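Local coordinates for microcin B17-processing protein McbD (Escherichia coli str. K-12 substr. MG1655, PDB 6GRH) that is a YcaO-family protein needed, together with its partner Mcb proteins, to process the inactive microcin B17 precursor into the active antibiotic peptide, at residues D336-Y341 / P360-H365; T28-W33 / L48-G53. The protein carries 1 engineered substitution. One frame throughout, in Å; residues are numbered along the deposited sequence.

Contact 1 of 2, residues D336-Y341 / P360-H365; sequences DNIFVY and PDFFLH
The ring of F339 meets P360 at its edge: CE2 lies 4.1 Å from CD of the proline, close to the ring plane, and the two side chains cross at about a right angle. The ring of F362 is approached obliquely by I338, whose CD1 stands 3.9 Å from CE1. I338 makes that reach by extension: its outer bond is extended, CD1 lying anti to CA. The amide of N337 and the carboxylate of D361 form the polar part of the contact. N337 donates from ND2 to OD2 of D361 at 3.1 Å, with an N-H...O angle of 159°. The acceptor lies nearly in the amide plane, whereas the amide nitrogen meets the carboxylate oxygen on its syn side, 22° out of plane; the two planes are 40° apart. The same OD2 also bonds S335 OG, the stronger partner, so two groups fix the carboxylate of this buried aspartate. N337 is the centre of an inverse gamma turn, and its O, 3.6 Å from P360 CD, is taken by S359 OG. The contact thus ties the turn entering strand 339-347 to the loop leaving its hairpin partner, strand 350-358, so that it closes the open end of a beta hairpin. Helix 82-95 packs on N337, F339 and P360, strand 108-115 flanks F339, and Q172 of helix 157-180 touches F362.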
ATOM      1  N   ASP E 336     -22.859  -9.452 -58.193  1.00 45.40           N
ATOM      2  CA  ASP E 336     -21.903 -10.496 -57.793  1.00 45.90           C
ATOM      3  C   ASP E 336     -20.507  -9.936 -57.480  1.00 43.33           C
ATOM      4  O   ASP E 336     -19.680 -10.652 -56.927  1.00 41.98           O
ATOM      5  CB  ASP E 336     -21.767 -11.575 -58.889  1.00 49.54           C
ATOM      6  CG  ASP E 336     -23.081 -12.323 -59.165  1.00 53.01           C
ATOM      7  OD1 ASP E 336     -23.950 -12.340 -58.275  1.00 56.23           O
ATOM      8  OD2 ASP E 336     -23.266 -12.891 -60.276  1.00 56.90           O
ATOM      9  N   ASN E 337     -20.255  -8.670 -57.846  1.00 42.19           N
ATOM     10  CA  ASN E 337     -18.938  -8.045 -57.767  1.00 40.86           C
ATOM     11  C   ASN E 337     -18.735  -7.296 -56.449  1.00 38.88           C
ATOM     12  O   ASN E 337     -18.636  -6.065 -56.424  1.00 38.29           O
ATOM     13  CB  ASN E 337     -18.738  -7.089 -58.951  1.00 41.99           C
ATOM     14  CG  ASN E 337     -18.710  -7.808 -60.273  1.00 43.40           C
ATOM     15  OD1 ASN E 337     -18.068  -8.850 -60.398  1.00 43.75           O
ATOM     16  ND2 ASN E 337     -19.413  -7.264 -61.273  1.00 44.82           N
ATOM     17  N   ILE E 338     -18.694  -8.061 -55.361  1.00 37.24           N
ATOM     18  CA  ILE E 338     -18.405  -7.533 -54.034  1.00 36.11           C
ATOM     19  C   ILE E 338     -17.261  -8.380 -53.492  1.00 34.94           C
ATOM     20  O   ILE E 338     -17.338  -9.620 -53.484  1.00 35.27           O
ATOM     21  CB  ILE E 338     -19.613  -7.587 -53.079  1.00 36.40           C
ATOM     22  CG1 ILE E 338     -20.834  -6.929 -53.715  1.00 37.88           C
ATOM     23  CG2 ILE E 338     -19.283  -6.887 -51.763  1.00 35.57           C
ATOM     24  CD1 ILE E 338     -22.061  -6.868 -52.817  1.00 37.87           C
ATOM     25  N   PHE E 339     -16.219  -7.699 -53.031  1.00 33.81           N
ATOM     26  CA  PHE E 339     -14.951  -8.319 -52.692  1.00 33.40           C
ATOM     27  C   PHE E 339     -14.559  -7.958 -51.278  1.00 32.07           C
ATOM     28  O   PHE E 339     -14.929  -6.899 -50.769  1.00 32.03           O
ATOM     29  CB  PHE E 339     -13.866  -7.862 -53.688  1.00 34.33           C
ATOM     30  CG  PHE E 339     -14.265  -8.084 -55.098  1.00 35.67           C
ATOM     31  CD1 PHE E 339     -14.259  -9.365 -55.622  1.00 36.59           C
ATOM     32  CD2 PHE E 339     -14.779  -7.040 -55.860  1.00 36.41           C
ATOM     33  CE1 PHE E 339     -14.715  -9.601 -56.904  1.00 37.97           C
ATOM     34  CE2 PHE E 339     -15.209  -7.260 -57.143  1.00 38.01           C
ATOM     35  CZ  PHE E 339     -15.178  -8.545 -57.673  1.00 38.73           C
ATOM     36  N   VAL E 340     -13.810  -8.856 -50.658  1.00 30.72           N
ATOM     37  CA  VAL E 340     -13.296  -8.649 -49.339  1.00 29.40           C
ATOM     38  C   VAL E 340     -11.779  -8.590 -49.444  1.00 28.88           C
ATOM     39  O   VAL E 340     -11.134  -9.615 -49.675  1.00 28.03           O
ATOM     40  CB  VAL E 340     -13.695  -9.807 -48.412  1.00 29.20           C
ATOM     41  CG1 VAL E 340     -13.214  -9.536 -47.006  1.00 28.71           C
ATOM     42  CG2 VAL E 340     -15.206 -10.048 -48.442  1.00 29.64           C
ATOM     43  N   TYR E 341     -11.214  -7.393 -49.260  1.00 28.32           N
ATOM     44  CA  TYR E 341      -9.799  -7.273 -48.979  1.00 28.03           C
ATOM     45  C   TYR E 341      -9.578  -7.784 -47.585  1.00 27.65           C
ATOM     46  O   TYR E 341     -10.385  -7.503 -46.674  1.00 27.09           O
ATOM     47  CB  TYR E 341      -9.319  -5.823 -49.037  1.00 27.77           C
ATOM     48  CG  TYR E 341      -8.011  -5.617 -48.331  1.00 27.39           C
ATOM     49  CD1 TYR E 341      -6.818  -5.968 -48.933  1.00 27.74           C
ATOM     50  CD2 TYR E 341      -7.972  -5.079 -47.056  1.00 26.89           C
ATOM     51  CE1 TYR E 341      -5.607  -5.772 -48.298  1.00 27.72           C
ATOM     52  CE2 TYR E 341      -6.768  -4.907 -46.374  1.00 26.39           C
ATOM     53  CZ  TYR E 341      -5.583  -5.245 -46.996  1.00 27.10           C
ATOM     54  OH  TYR E 341      -4.392  -5.071 -46.323  1.00 26.50           O
ATOM     55  N   PRO E 360     -17.203  -2.167 -57.083  1.00 37.25           N
ATOM     56  CA  PRO E 360     -17.363  -1.140 -58.146  1.00 38.32           C
ATOM     57  C   PRO E 360     -18.789  -0.981 -58.674  1.00 39.50           C
ATOM     58  O   PRO E 360     -19.029  -0.076 -59.469  1.00 40.33           O
ATOM     59  CB  PRO E 360     -16.434  -1.640 -59.255  1.00 38.87           C
ATOM     60  CG  PRO E 360     -16.455  -3.132 -59.089  1.00 38.80           C
ATOM     61  CD  PRO E 360     -16.522  -3.372 -57.596  1.00 37.53           C
ATOM     62  N   ASP E 361     -19.713  -1.861 -58.267  1.00 39.79           N
ATOM     63  CA  ASP E 361     -21.141  -1.701 -58.555  1.00 40.77           C
ATOM     64  C   ASP E 361     -21.934  -0.889 -57.523  1.00 39.58           C
ATOM     65  O   ASP E 361     -23.137  -0.643 -57.706  1.00 39.31           O
ATOM     66  CB  ASP E 361     -21.767  -3.082 -58.751  1.00 42.37           C
ATOM     67  CG  ASP E 361     -21.361  -3.710 -60.077  1.00 44.61           C
ATOM     68  OD1 ASP E 361     -21.185  -2.962 -61.067  1.00 46.16           O
ATOM     69  OD2 ASP E 361     -21.208  -4.953 -60.133  1.00 45.99           O
ATOM     70  N   PHE E 362     -21.259  -0.463 -56.461  1.00 37.40           N
ATOM     71  CA  PHE E 362     -21.809   0.442 -55.474  1.00 36.75           C
ATOM     72  C   PHE E 362     -20.862   1.646 -55.440  1.00 36.69           C
ATOM     73  O   PHE E 362     -19.855   1.680 -56.180  1.00 37.13           O
ATOM     74  CB  PHE E 362     -21.834  -0.247 -54.101  1.00 35.91           C
ATOM     75  CG  PHE E 362     -22.866  -1.352 -53.961  1.00 36.17           C
ATOM     76  CD1 PHE E 362     -22.643  -2.610 -54.503  1.00 36.38           C
ATOM     77  CD2 PHE E 362     -24.028  -1.146 -53.239  1.00 36.45           C
ATOM     78  CE1 PHE E 362     -23.571  -3.628 -54.363  1.00 36.79           C
ATOM     79  CE2 PHE E 362     -24.972  -2.166 -53.099  1.00 36.55           C
ATOM     80  CZ  PHE E 362     -24.734  -3.410 -53.651  1.00 36.51           C
ATOM     81  N   PHE E 363     -21.155   2.628 -54.594  1.00 35.83           N
ATOM     82  CA  PHE E 363     -20.204   3.737 -54.404  1.00 35.72           C
ATOM     83  C   PHE E 363     -18.860   3.247 -53.848  1.00 34.65           C
ATOM     84  O   PHE E 363     -18.819   2.520 -52.866  1.00 33.70           O
ATOM     85  CB  PHE E 363     -20.800   4.823 -53.529  1.00 35.49           C
ATOM     86  CG  PHE E 363     -21.964   5.507 -54.167  1.00 37.21           C
ATOM     87  CD1 PHE E 363     -21.752   6.485 -55.137  1.00 38.05           C
ATOM     88  CD2 PHE E 363     -23.259   5.159 -53.834  1.00 37.44           C
ATOM     89  CE1 PHE E 363     -22.811   7.115 -55.738  1.00 39.86           C
ATOM     90  CE2 PHE E 363     -24.327   5.790 -54.421  1.00 38.47           C
ATOM     91  CZ  PHE E 363     -24.117   6.760 -55.388  1.00 40.07           C
ATOM     92  N   LEU E 364     -17.766   3.614 -54.513  1.00 34.79           N
ATOM     93  CA  LEU E 364     -16.421   3.204 -54.058  1.00 33.96           C
ATOM     94  C   LEU E 364     -15.941   3.998 -52.846  1.00 33.31           C
ATOM     95  O   LEU E 364     -15.090   3.530 -52.099  1.00 32.93           O
ATOM     96  CB  LEU E 364     -15.395   3.282 -55.207  1.00 34.39           C
ATOM     97  CG  LEU E 364     -15.434   2.083 -56.160  1.00 34.74           C
ATOM     98  CD1 LEU E 364     -14.578   2.329 -57.386  1.00 35.81           C
ATOM     99  CD2 LEU E 364     -14.998   0.791 -55.494  1.00 33.78           C
ATOM    100  N   HIS E 365     -16.465   5.196 -52.662  1.00 33.83           N
ATOM    101  CA  HIS E 365     -16.163   5.991 -51.487  1.00 34.55           C
ATOM    102  C   HIS E 365     -17.308   6.980 -51.268  1.00 35.93           C
ATOM    103  O   HIS E 365     -18.239   6.999 -52.059  1.00 36.83           O
ATOM    104  CB  HIS E 365     -14.812   6.696 -51.674  1.00 34.84           C
ATOM    105  CG  HIS E 365     -14.772   7.627 -52.839  1.00 36.09           C
ATOM    106  ND1 HIS E 365     -15.373   8.864 -52.821  1.00 36.56           N
ATOM    107  CD2 HIS E 365     -14.154   7.525 -54.038  1.00 37.07           C
ATOM    108  CE1 HIS E 365     -15.155   9.473 -53.972  1.00 38.11           C
ATOM    109  NE2 HIS E 365     -14.404   8.687 -54.724  1.00 38.52           N
TER

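Contact 2 of 2, residues T28-W33 / L48-G53; sequences TFSQIW and LKSIQG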
ATOM      1  N   THR E  28     -18.683   5.828 -21.645  1.00 30.63           N
ATOM      2  CA  THR E  28     -17.264   5.946 -21.478  1.00 30.60           C
ATOM      3  C   THR E  28     -16.686   6.272 -22.843  1.00 30.18           C
ATOM      4  O   THR E  28     -17.134   5.721 -23.848  1.00 29.33           O
ATOM      5  CB  THR E  28     -16.684   4.617 -20.960  1.00 31.39           C
ATOM      6  OG1 THR E  28     -17.155   4.390 -19.631  1.00 33.69           O
ATOM      7  CG2 THR E  28     -15.146   4.605 -20.940  1.00 31.36           C
ATOM      8  N   PHE E  29     -15.653   7.119 -22.843  1.00 29.07           N
ATOM      9  CA  PHE E  29     -14.946   7.535 -24.023  1.00 28.97           C
ATOM     10  C   PHE E  29     -13.492   7.138 -23.845  1.00 28.22           C
ATOM     11  O   PHE E  29     -12.883   7.456 -22.809  1.00 27.83           O
ATOM     12  CB  PHE E  29     -15.059   9.044 -24.143  1.00 29.99           C
ATOM     13  CG  PHE E  29     -14.320   9.625 -25.321  1.00 31.55           C
ATOM     14  CD1 PHE E  29     -14.896   9.640 -26.604  1.00 32.15           C
ATOM     15  CD2 PHE E  29     -13.046  10.178 -25.158  1.00 31.51           C
ATOM     16  CE1 PHE E  29     -14.205  10.183 -27.687  1.00 32.18           C
ATOM     17  CE2 PHE E  29     -12.365  10.741 -26.234  1.00 31.96           C
ATOM     18  CZ  PHE E  29     -12.944  10.747 -27.496  1.00 32.37           C
ATOM     19  N   SER E  30     -12.942   6.440 -24.831  1.00 27.50           N
ATOM     20  CA  SER E  30     -11.535   6.013 -24.809  1.00 27.48           C
ATOM     21  C   SER E  30     -10.876   6.477 -26.085  1.00 27.32           C
ATOM     22  O   SER E  30     -11.491   6.451 -27.137  1.00 26.54           O
ATOM     23  CB  SER E  30     -11.402   4.492 -24.686  1.00 27.29           C
ATOM     24  OG  SER E  30     -11.922   4.024 -23.448  1.00 28.47           O
ATOM     25  N   GLN E  31      -9.608   6.874 -25.987  1.00 27.77           N
ATOM     26  CA  GLN E  31      -8.939   7.479 -27.114  1.00 28.14           C
ATOM     27  C   GLN E  31      -7.468   7.057 -27.165  1.00 27.26           C
ATOM     28  O   GLN E  31      -6.827   6.911 -26.127  1.00 25.55           O
ATOM     29  CB  GLN E  31      -9.070   8.996 -27.008  1.00 30.85           C
ATOM     30  CG  GLN E  31      -8.479   9.759 -28.172  1.00 33.91           C
ATOM     31  CD  GLN E  31      -8.846  11.237 -28.168  1.00 36.19           C
ATOM     32  OE1 GLN E  31      -9.644  11.675 -28.973  1.00 40.66           O
ATOM     33  NE2 GLN E  31      -8.266  11.993 -27.266  1.00 39.80           N
ATOM     34  N   ILE E  32      -6.975   6.824 -28.379  1.00 25.93           N
ATOM     35  CA  ILE E  32      -5.573   6.606 -28.640  1.00 26.22           C
ATOM     36  C   ILE E  32      -5.030   7.761 -29.478  1.00 26.44           C
ATOM     37  O   ILE E  32      -5.605   8.099 -30.497  1.00 25.88           O
ATOM     38  CB  ILE E  32      -5.343   5.251 -29.321  1.00 26.09           C
ATOM     39  CG1 ILE E  32      -5.648   4.149 -28.301  1.00 26.82           C
ATOM     40  CG2 ILE E  32      -3.916   5.130 -29.856  1.00 26.67           C
ATOM     41  CD1 ILE E  32      -5.704   2.757 -28.845  1.00 27.47           C
ATOM     42  N   TRP E  33      -3.937   8.372 -29.030  1.00 27.43           N
ATOM     43  CA  TRP E  33      -3.260   9.436 -29.768  1.00 28.36           C
ATOM     44  C   TRP E  33      -1.896   8.883 -30.189  1.00 27.88           C
ATOM     45  O   TRP E  33      -1.227   8.195 -29.414  1.00 26.08           O
ATOM     46  CB  TRP E  33      -3.147  10.716 -28.919  1.00 30.85           C
ATOM     47  CG  TRP E  33      -2.322  11.860 -29.525  1.00 33.72           C
ATOM     48  CD1 TRP E  33      -2.738  12.755 -30.464  1.00 35.26           C
ATOM     49  CD2 TRP E  33      -0.961  12.225 -29.205  1.00 35.55           C
ATOM     50  NE1 TRP E  33      -1.725  13.636 -30.765  1.00 37.23           N
ATOM     51  CE2 TRP E  33      -0.629  13.346 -30.000  1.00 37.05           C
ATOM     52  CE3 TRP E  33      -0.006  11.726 -28.320  1.00 36.27           C
ATOM     53  CZ2 TRP E  33       0.629  13.963 -29.953  1.00 38.67           C
ATOM     54  CZ3 TRP E  33       1.255  12.339 -28.271  1.00 38.38           C
ATOM     55  CH2 TRP E  33       1.555  13.449 -29.084  1.00 38.68           C
ATOM     56  N   LEU E  48     -15.862  -1.422 -21.353  1.00 30.17           N
ATOM     57  CA  LEU E  48     -14.997  -2.372 -22.051  1.00 30.70           C
ATOM     58  C   LEU E  48     -15.117  -2.278 -23.586  1.00 29.53           C
ATOM     59  O   LEU E  48     -14.098  -2.299 -24.264  1.00 28.44           O
ATOM     60  CB  LEU E  48     -15.230  -3.801 -21.566  1.00 32.49           C
ATOM     61  CG  LEU E  48     -14.365  -4.907 -22.213  1.00 33.51           C
ATOM     62  CD1 LEU E  48     -12.885  -4.712 -21.907  1.00 33.72           C
ATOM     63  CD2 LEU E  48     -14.834  -6.315 -21.816  1.00 35.08           C
ATOM     64  N   LYS E  49     -16.343  -2.174 -24.116  1.00 29.73           N
ATOM     65  CA  LYS E  49     -16.560  -1.934 -25.556  1.00 30.38           C
ATOM     66  C   LYS E  49     -15.873  -0.652 -26.024  1.00 29.69           C
ATOM     67  O   LYS E  49     -15.372  -0.600 -27.141  1.00 28.94           O
ATOM     68  CB  LYS E  49     -18.051  -1.875 -25.916  1.00 31.76           C
ATOM     69  CG  LYS E  49     -18.720  -3.240 -25.835  1.00 33.09           C
ATOM     70  CD  LYS E  49     -20.246  -3.156 -25.957  1.00 34.66           C
ATOM     71  N   SER E  50     -15.847   0.382 -25.175  1.00 29.10           N
ATOM     72  CA  SER E  50     -15.171   1.633 -25.535  1.00 28.67           C
ATOM     73  C   SER E  50     -13.639   1.442 -25.627  1.00 27.51           C
ATOM     74  O   SER E  50     -12.992   1.973 -26.539  1.00 26.71           O
ATOM     75  CB  SER E  50     -15.502   2.729 -24.531  1.00 30.11           C
ATOM     76  OG  SER E  50     -14.580   3.801 -24.591  1.00 31.48           O
ATOM     77  N   ILE E  51     -13.091   0.666 -24.699  1.00 26.49           N
ATOM     78  CA  ILE E  51     -11.689   0.341 -24.676  1.00 26.85           C
ATOM     79  C   ILE E  51     -11.347  -0.524 -25.889  1.00 26.54           C
ATOM     80  O   ILE E  51     -10.377  -0.257 -26.583  1.00 25.45           O
ATOM     81  CB  ILE E  51     -11.280  -0.393 -23.375  1.00 26.24           C
ATOM     82  CG1 ILE E  51     -11.539   0.498 -22.145  1.00 26.61           C
ATOM     83  CG2 ILE E  51      -9.834  -0.847 -23.456  1.00 26.33           C
ATOM     84  CD1 ILE E  51     -11.397  -0.229 -20.826  1.00 26.70           C
ATOM     85  N   GLN E  52     -12.142  -1.568 -26.103  1.00 26.65           N
ATOM     86  CA  GLN E  52     -11.955  -2.477 -27.240  1.00 27.05           C
ATOM     87  C   GLN E  52     -12.080  -1.758 -28.577  1.00 27.17           C
ATOM     88  O   GLN E  52     -11.298  -2.025 -29.481  1.00 26.61           O
ATOM     89  CB  GLN E  52     -12.919  -3.665 -27.203  1.00 27.64           C
ATOM     90  CG  GLN E  52     -12.576  -4.653 -26.115  1.00 28.10           C
ATOM     91  CD  GLN E  52     -13.669  -5.672 -25.859  1.00 29.31           C
ATOM     92  OE1 GLN E  52     -14.839  -5.386 -26.096  1.00 29.89           O
ATOM     93  NE2 GLN E  52     -13.294  -6.849 -25.333  1.00 28.59           N
ATOM     94  N   GLY E  53     -13.052  -0.855 -28.666  1.00 27.32           N
ATOM     95  CA  GLY E  53     -13.305  -0.066 -29.841  1.00 27.34           C
ATOM     96  C   GLY E  53     -12.179   0.895 -30.162  1.00 27.45           C
ATOM     97  O   GLY E  53     -11.843   1.055 -31.333  1.00 27.36           O
TER
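T28 reaches S50 with its methyl group: CG2 lies 3.8 Å from S50 OG. The chi1 of -67° sets OG1 beside the backbone N, where it bonds K21 NZ and T47 OG1, and leaves CG2 as the branch anti to that nitrogen, facing S50. The main chain of T28 also takes part: its O lies 3.3 Å from S50 OG, a contact and not a hydrogen bond. At F29 the chain presents backbone to S50, while CB points away from the helix and the ring packs on Q264 and C268 of helix 251-275. S30 turns back toward the helix and carries the one hydrogen bond between the segments, from its OG to S50 OG at 2.9 Å. S50 OG stands anti to its own backbone N (chi1 162°), which extends it from the helix toward the strand; it is also hydrogen-bonded to A43 O, on the adjoining strand. The oxygen is therefore held by both S30 and strand 41-45 in a buried setting. Its 3.1 Å approach to S30 N has too poor an angle to count as a further bond. Strands 28-33 and 41-45 are consecutive antiparallel neighbours, and the chain leaves the second of them directly into helix 47-66, which folds back over the first. The helix segment runs nearly parallel to 28-33, at 17°, with axes 7.3 Å apart at closest approach, a short separation consistent with two serines in the interface. S30 OG also stands 3.8 Å from I51 CG1, although the CB of I51 points away from the strand; I51 also packs on A289 of the McbB chain. Further along, I32 extends to Y58 of helix 47-66 and to W215 of McbB.

How the contacts relate
Contact 2 comes first along the chain and is complete well before contact 1 opens. Their centres lie 30 Å apart on opposite sides of the centre of the chain, and their nearest atoms are about 17 Å apart, so neither touches the other. They belong to different antiparallel sheets: 28-33 is in the four-stranded N-terminal sheet, whereas 336-341 leads into the six-stranded one. Helix 47-66 spans part of the gap, since it carries 48-53 and, further on, H63, which hydrogen-bonds Y341. Their settings differ too: McbB and McbC pack against contact 2, while contact 1 is touched by no other protein chain and is internal to McbD.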